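PDB 6HXJ: ATP-citrate lyase beta-subunit, which probably catalyses, as part of ATP-citrate lyase, the ATP- and CoA-dependent cleavage of citrate to oxaloacetate and acetyl-CoA. Local coordinates for residues A[146-149]-A[150-154]; A[225-229]-A[230-234]; A[330-333]-A[334-337]. One frame throughout, in Å; residues are numbered along the deposited sequence.

Interaction 1: A[146-149]-A[150-154]; sequences PTIE and QLTEL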
# COMPACT_ATOMS: atom_id res chain seq x y z
N PRO A 146 64.34 -4.06 31.12
CA PRO A 146 65.52 -3.39 31.69
C PRO A 146 66.07 -2.27 30.82
O PRO A 146 65.78 -2.22 29.62
CB PRO A 146 66.54 -4.52 31.89
CG PRO A 146 66.12 -5.61 30.99
CD PRO A 146 64.62 -5.47 30.78
N THR A 147 66.83 -1.38 31.44
CA THR A 147 67.47 -0.27 30.73
C THR A 147 68.76 -0.77 30.09
O THR A 147 69.23 -1.85 30.45
CB THR A 147 67.75 0.92 31.66
OG1 THR A 147 68.80 0.60 32.59
CG2 THR A 147 66.51 1.41 32.39
N ILE A 148 69.34 0.02 29.17
CA ILE A 148 70.57 -0.40 28.50
C ILE A 148 71.69 -0.65 29.51
O ILE A 148 72.33 -1.69 29.39
CB ILE A 148 70.96 0.53 27.33
CG1 ILE A 148 69.97 0.32 26.16
CG2 ILE A 148 72.41 0.25 26.83
CD1 ILE A 148 69.99 1.35 25.11
N GLU A 149 71.85 0.21 30.53
CA GLU A 149 72.89 0.05 31.55
C GLU A 149 72.81 -1.28 32.28
O GLU A 149 73.83 -1.96 32.41
CB GLU A 149 72.92 1.22 32.54
CG GLU A 149 71.72 2.16 32.50
CD GLU A 149 71.50 2.99 31.24
OE1 GLU A 149 70.38 2.92 30.68
OE2 GLU A 149 72.45 3.66 30.79
N GLN A 150 71.61 -1.67 32.71
CA GLN A 150 71.39 -2.96 33.36
C GLN A 150 71.91 -4.08 32.48
O GLN A 150 72.61 -4.97 32.97
CB GLN A 150 69.89 -3.19 33.63
CG GLN A 150 69.26 -2.17 34.54
CD GLN A 150 67.85 -2.55 34.91
OE1 GLN A 150 66.87 -1.95 34.45
NE2 GLN A 150 67.70 -3.55 35.77
N LEU A 151 71.53 -4.05 31.20
CA LEU A 151 71.96 -5.01 30.21
C LEU A 151 73.47 -4.95 30.07
O LEU A 151 74.11 -6.00 30.05
CB LEU A 151 71.23 -4.79 28.90
CG LEU A 151 69.70 -5.10 28.98
CD1 LEU A 151 68.98 -4.62 27.77
CD2 LEU A 151 69.42 -6.56 29.31
N THR A 152 74.06 -3.74 30.07
CA THR A 152 75.51 -3.59 30.03
C THR A 152 76.13 -4.25 31.27
O THR A 152 77.07 -5.01 31.12
CB THR A 152 76.00 -2.15 29.78
OG1 THR A 152 76.09 -1.41 30.98
CG2 THR A 152 75.20 -1.40 28.74
N GLU A 153 75.55 -4.02 32.46
CA GLU A 153 76.00 -4.66 33.71
C GLU A 153 75.86 -6.16 33.58
O GLU A 153 76.75 -6.89 34.01
CB GLU A 153 75.18 -4.14 34.91
CG GLU A 153 75.36 -4.88 36.22
CD GLU A 153 74.10 -4.92 37.06
OE1 GLU A 153 73.17 -5.68 36.71
OE2 GLU A 153 74.03 -4.19 38.08
N LEU A 154 74.74 -6.62 33.00
CA LEU A 154 74.52 -8.05 32.79
C LEU A 154 75.65 -8.58 31.93
O LEU A 154 76.28 -9.56 32.30
CB LEU A 154 73.16 -8.39 32.18
CG LEU A 154 72.98 -9.90 31.92
CD1 LEU A 154 73.08 -10.73 33.20
CD2 LEU A 154 71.76 -10.22 31.11

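Interaction 2: A[225-229]-A[230-234]; sequences PVSEI and GRPFT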
# COMPACT_ATOMS: atom_id res chain seq x y z
N PRO A 225 54.21 -21.40 10.01
CA PRO A 225 55.13 -22.06 10.94
C PRO A 225 55.60 -23.42 10.46
O PRO A 225 54.90 -24.08 9.69
CB PRO A 225 54.32 -22.16 12.23
CG PRO A 225 52.97 -21.48 11.95
CD PRO A 225 52.81 -21.48 10.47
N VAL A 226 56.79 -23.82 10.93
CA VAL A 226 57.46 -25.10 10.62
C VAL A 226 56.66 -26.22 11.26
O VAL A 226 56.07 -26.03 12.32
CB VAL A 226 58.92 -25.10 11.14
CG1 VAL A 226 59.56 -26.48 11.09
CG2 VAL A 226 59.78 -24.08 10.39
N SER A 227 56.70 -27.40 10.61
CA SER A 227 56.05 -28.65 10.96
C SER A 227 56.41 -29.15 12.36
O SER A 227 57.59 -29.16 12.74
CB SER A 227 56.39 -29.72 9.93
OG SER A 227 56.16 -29.31 8.58
N GLU A 228 55.38 -29.58 13.12
CA GLU A 228 55.54 -30.14 14.47
C GLU A 228 56.50 -31.35 14.36
O GLU A 228 57.68 -31.21 14.70
CB GLU A 228 54.17 -30.46 15.11
CG GLU A 228 53.38 -29.23 15.57
CD GLU A 228 52.08 -28.90 14.85
OE1 GLU A 228 51.21 -29.79 14.73
OE2 GLU A 228 51.90 -27.72 14.48
N ILE A 229 56.06 -32.46 13.72
CA ILE A 229 56.96 -33.58 13.45
C ILE A 229 58.02 -33.10 12.42
O ILE A 229 57.69 -32.37 11.49
CB ILE A 229 56.17 -34.87 13.00
CG1 ILE A 229 57.11 -36.05 12.59
CG2 ILE A 229 55.13 -34.58 11.89
CD1 ILE A 229 57.52 -37.01 13.71
N GLY A 230 59.28 -33.49 12.64
CA GLY A 230 60.43 -33.13 11.79
C GLY A 230 60.23 -33.14 10.28
O GLY A 230 60.82 -32.33 9.57
N ARG A 231 59.39 -34.07 9.78
CA ARG A 231 59.04 -34.21 8.37
C ARG A 231 57.77 -33.40 8.01
O ARG A 231 56.79 -33.45 8.77
CB ARG A 231 58.83 -35.70 8.02
CG ARG A 231 57.93 -36.50 8.98
CD ARG A 231 56.52 -36.69 8.46
NE ARG A 231 55.65 -37.32 9.46
CZ ARG A 231 54.39 -37.69 9.25
NH1 ARG A 231 53.69 -38.25 10.22
NH2 ARG A 231 53.83 -37.50 8.06
N PRO A 232 57.72 -32.70 6.84
CA PRO A 232 56.48 -31.99 6.47
C PRO A 232 55.36 -32.94 6.03
O PRO A 232 55.61 -34.07 5.61
CB PRO A 232 56.91 -31.02 5.37
CG PRO A 232 58.43 -31.14 5.29
CD PRO A 232 58.77 -32.49 5.82
N PHE A 233 54.15 -32.45 6.17
CA PHE A 233 52.88 -33.11 6.00
C PHE A 233 52.59 -33.64 4.63
O PHE A 233 52.92 -33.02 3.63
CB PHE A 233 51.76 -32.18 6.46
CG PHE A 233 52.16 -31.28 7.61
CD1 PHE A 233 52.11 -31.75 8.92
CD2 PHE A 233 52.56 -29.97 7.39
CE1 PHE A 233 52.47 -30.92 9.98
CE2 PHE A 233 52.92 -29.14 8.45
CZ PHE A 233 52.85 -29.62 9.74
N THR A 234 51.95 -34.81 4.62
CA THR A 234 51.46 -35.58 3.48
C THR A 234 50.21 -34.89 2.88
O THR A 234 49.77 -33.86 3.36
CB THR A 234 51.15 -37.05 3.93
OG1 THR A 234 49.86 -37.16 4.55
CG2 THR A 234 52.21 -37.64 4.85

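Interaction 3: A[330-333]-A[334-337]; sequences ATFS and GIIN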
# COMPACT_ATOMS: atom_id res chain seq x y z
N ALA A 330 24.83 -35.27 15.10
CA ALA A 330 25.39 -34.60 13.92
C ALA A 330 26.74 -35.18 13.55
O ALA A 330 26.94 -35.62 12.43
CB ALA A 330 25.53 -33.11 14.18
N THR A 331 27.67 -35.22 14.51
CA THR A 331 29.01 -35.75 14.28
C THR A 331 29.00 -37.23 13.95
O THR A 331 29.81 -37.64 13.12
CB THR A 331 29.97 -35.43 15.42
OG1 THR A 331 29.38 -35.75 16.67
CG2 THR A 331 30.47 -33.98 15.41
N PHE A 332 28.10 -38.02 14.56
CA PHE A 332 27.97 -39.44 14.25
C PHE A 332 27.36 -39.63 12.91
O PHE A 332 27.70 -40.62 12.28
CB PHE A 332 27.23 -40.24 15.33
CG PHE A 332 28.14 -40.82 16.39
CD1 PHE A 332 29.39 -40.26 16.64
CD2 PHE A 332 27.76 -41.95 17.11
CE1 PHE A 332 30.25 -40.82 17.59
CE2 PHE A 332 28.62 -42.49 18.08
CZ PHE A 332 29.85 -41.92 18.31
N SER A 333 26.53 -38.70 12.39
CA SER A 333 26.00 -38.83 11.03
C SER A 333 27.12 -38.66 9.98
O SER A 333 27.15 -39.39 8.98
CB SER A 333 24.83 -37.87 10.79
OG SER A 333 25.25 -36.58 10.37
N GLY A 334 28.06 -37.76 10.26
CA GLY A 334 29.23 -37.51 9.42
C GLY A 334 30.14 -38.72 9.41
O GLY A 334 30.65 -39.08 8.37
N ILE A 335 30.30 -39.39 10.60
CA ILE A 335 31.09 -40.63 10.81
C ILE A 335 30.43 -41.78 10.07
O ILE A 335 31.11 -42.52 9.36
CB ILE A 335 31.37 -40.99 12.33
CG1 ILE A 335 32.24 -39.92 13.02
CG2 ILE A 335 32.03 -42.39 12.49
CD1 ILE A 335 32.35 -40.03 14.53
N ILE A 336 29.09 -41.92 10.21
CA ILE A 336 28.28 -42.95 9.57
C ILE A 336 28.39 -42.81 8.05
O ILE A 336 28.70 -43.79 7.38
CB ILE A 336 26.80 -42.99 10.08
CG1 ILE A 336 26.72 -43.44 11.55
CG2 ILE A 336 25.93 -43.92 9.21
CD1 ILE A 336 25.42 -43.09 12.24
N ASN A 337 28.15 -41.59 7.53
CA ASN A 337 28.24 -41.30 6.09
C ASN A 337 29.61 -41.68 5.51
O ASN A 337 29.66 -42.41 4.52
CB ASN A 337 27.84 -39.87 5.79
CG ASN A 337 26.34 -39.78 5.73
OD1 ASN A 337 25.70 -40.48 4.93
ND2 ASN A 337 25.75 -39.01 6.64

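Interaction 1: A[146-149]-A[150-154]
Pro146 and Leu151 form a hydrophobic staple across the first turn of helix 148-158, on the surface of the ATP-grasp part of the chain. CG of Pro146 meets CD2 of Leu151 at 3.8 Å, the two side chains crossing obliquely. Pro146 also leans on Ile138 and Ile140 of strand 136-141, while Leu151 reaches Ile176 of helix 163-181, so the pair sits where the helix start meets that strand and that helix. Thr147 is the N-cap. Its backbone N donates to OE1 of Gln150 at 3.1 Å, a fairly straight bond (166° at the hydrogen) that arrives 40° above the plane of the amide carbonyl. The extended Gln150 chain carries OE1 back there, since CG stands beside its backbone N (chi1 -62°). Within the same first turn, OG1 of Thr152 donates to O of Glu149 at 2.7 Å, in the carbonyl plane on a lone pair, and Glu153 N grips the same oxygen. A valine in place of Thr152 would probably cost that carbonyl its side-chain donor, leaving the Glu153 N bond in place. The staple together with the glutamine-to-backbone half of a capping box is characteristic of a capped helix N-terminus.

Interaction 2: A[225-229]-A[230-234]
Ser227 and Phe233 meet across a bend in the long connection between strand 200-210 of the antiparallel sheet and helix 235-246, which leads into the citrate-binding region. The chain doubles back here without regular secondary structure, and the CA atoms of Ser227 and Pro232 come within 5.6 Å of each other. The CB of Ser227 points at the opposing segment and lies 3.5 Å from CZ of the Phe233 ring. OG of the same serine, placed beside its backbone N by a chi1 of -51°, sits near the ring atom CE2 and 3.7 Å from CB of Pro232. The serine thus fills the angle between the proline and the aromatic ring, approaching the latter obliquely.

Flanking Gly230 in sequence, Ile229 and Arg231 pack against each other. CG1 of Ile229 touches CG of Arg231 at 3.7 Å, and CG2 of Ile229 is equally far, 3.7 Å, from Arg231 NE, so both isoleucine branches border the arginine chain. Arg231 bends at chi2 (101°) and then runs out straight, which carries its guanidinium to Glu237 of helix 235-246, with which NH2 forms a salt bridge; NH1 adds a weak hydrogen bond to Glu255 O. Ile229 also packs on an apolar side chain of another protein chain.

Within the bend the grip is therefore one of van der Waals contact, with the hydrocarbon part of Arg231 used for packing, whereas its charged end ties the connection to the helix that follows.

Interaction 3: A[330-333]-A[334-337]
Phe332 and Ile335 make the tightly packed side of this part of helix 328-344, whereas Ser333 and Asn337 line the side that is partly open to solvent. On the buried side the phenylalanine and isoleucine chains lie alongside each other and point the same way: CD1 of Ile335 touches CD1 of Phe332 at 3.6 Å, meeting the ring obliquely. The isoleucine reaches it because CG1 stands beside its own backbone N (chi1 -64°) and the chain continues extended to CD1. CG1 of Ile336 comes up against the oxygen of Phe332, which also accepts the backbone N of Ile336 at 2.8 Å.

The looser side is polar, and its bonds run along the helix. OG of Ser333 turns back to O of Ala330 at 2.8 Å, since chi1 (86°) leaves it between the backbone N and the carbonyl carbon. That oxygen also takes Gly334 N at 3.2 Å, so two donors hold it, both tilted somewhat from the carbonyl plane. One turn later O of Ser333 accepts Asn337 N at 2.8 Å, and ND2 of the same asparagine adds a weak, strongly bent bond with an angle of 118° at the hydrogen.

Helix 328-344 crosses over between the parallel strands 315-318 and 352-356 in a beta-alpha-beta unit. Ile335 faces Val300 and Thr304 of helix 297-309, Ile336 meets Ala368 and Ile369 of helix 362-371, and Phe332 touches Leu366 of helix 362-371 and Tyr291 of strand 287-292.

How the interactions relate
The three contacts follow one another along the chain without touching. Interaction 1 lies at the start of helix 148-158 in the ATP-grasp part, interaction 2 belongs to the connection leading from that part, and interaction 3 lies within the citrate-binding region. The centres of interactions 1 and 3 are about 60 Å apart, on opposite sides of the chain's centre, while interaction 2 lies about 38 Å from the first and 29 Å from the third, centre to centre. Interaction 3 comes near bound ligands: the side chain of Thr331 is about 7 Å from a citrate anion and about 13 Å from coenzyme A, consistent with a helix bordering the substrate site.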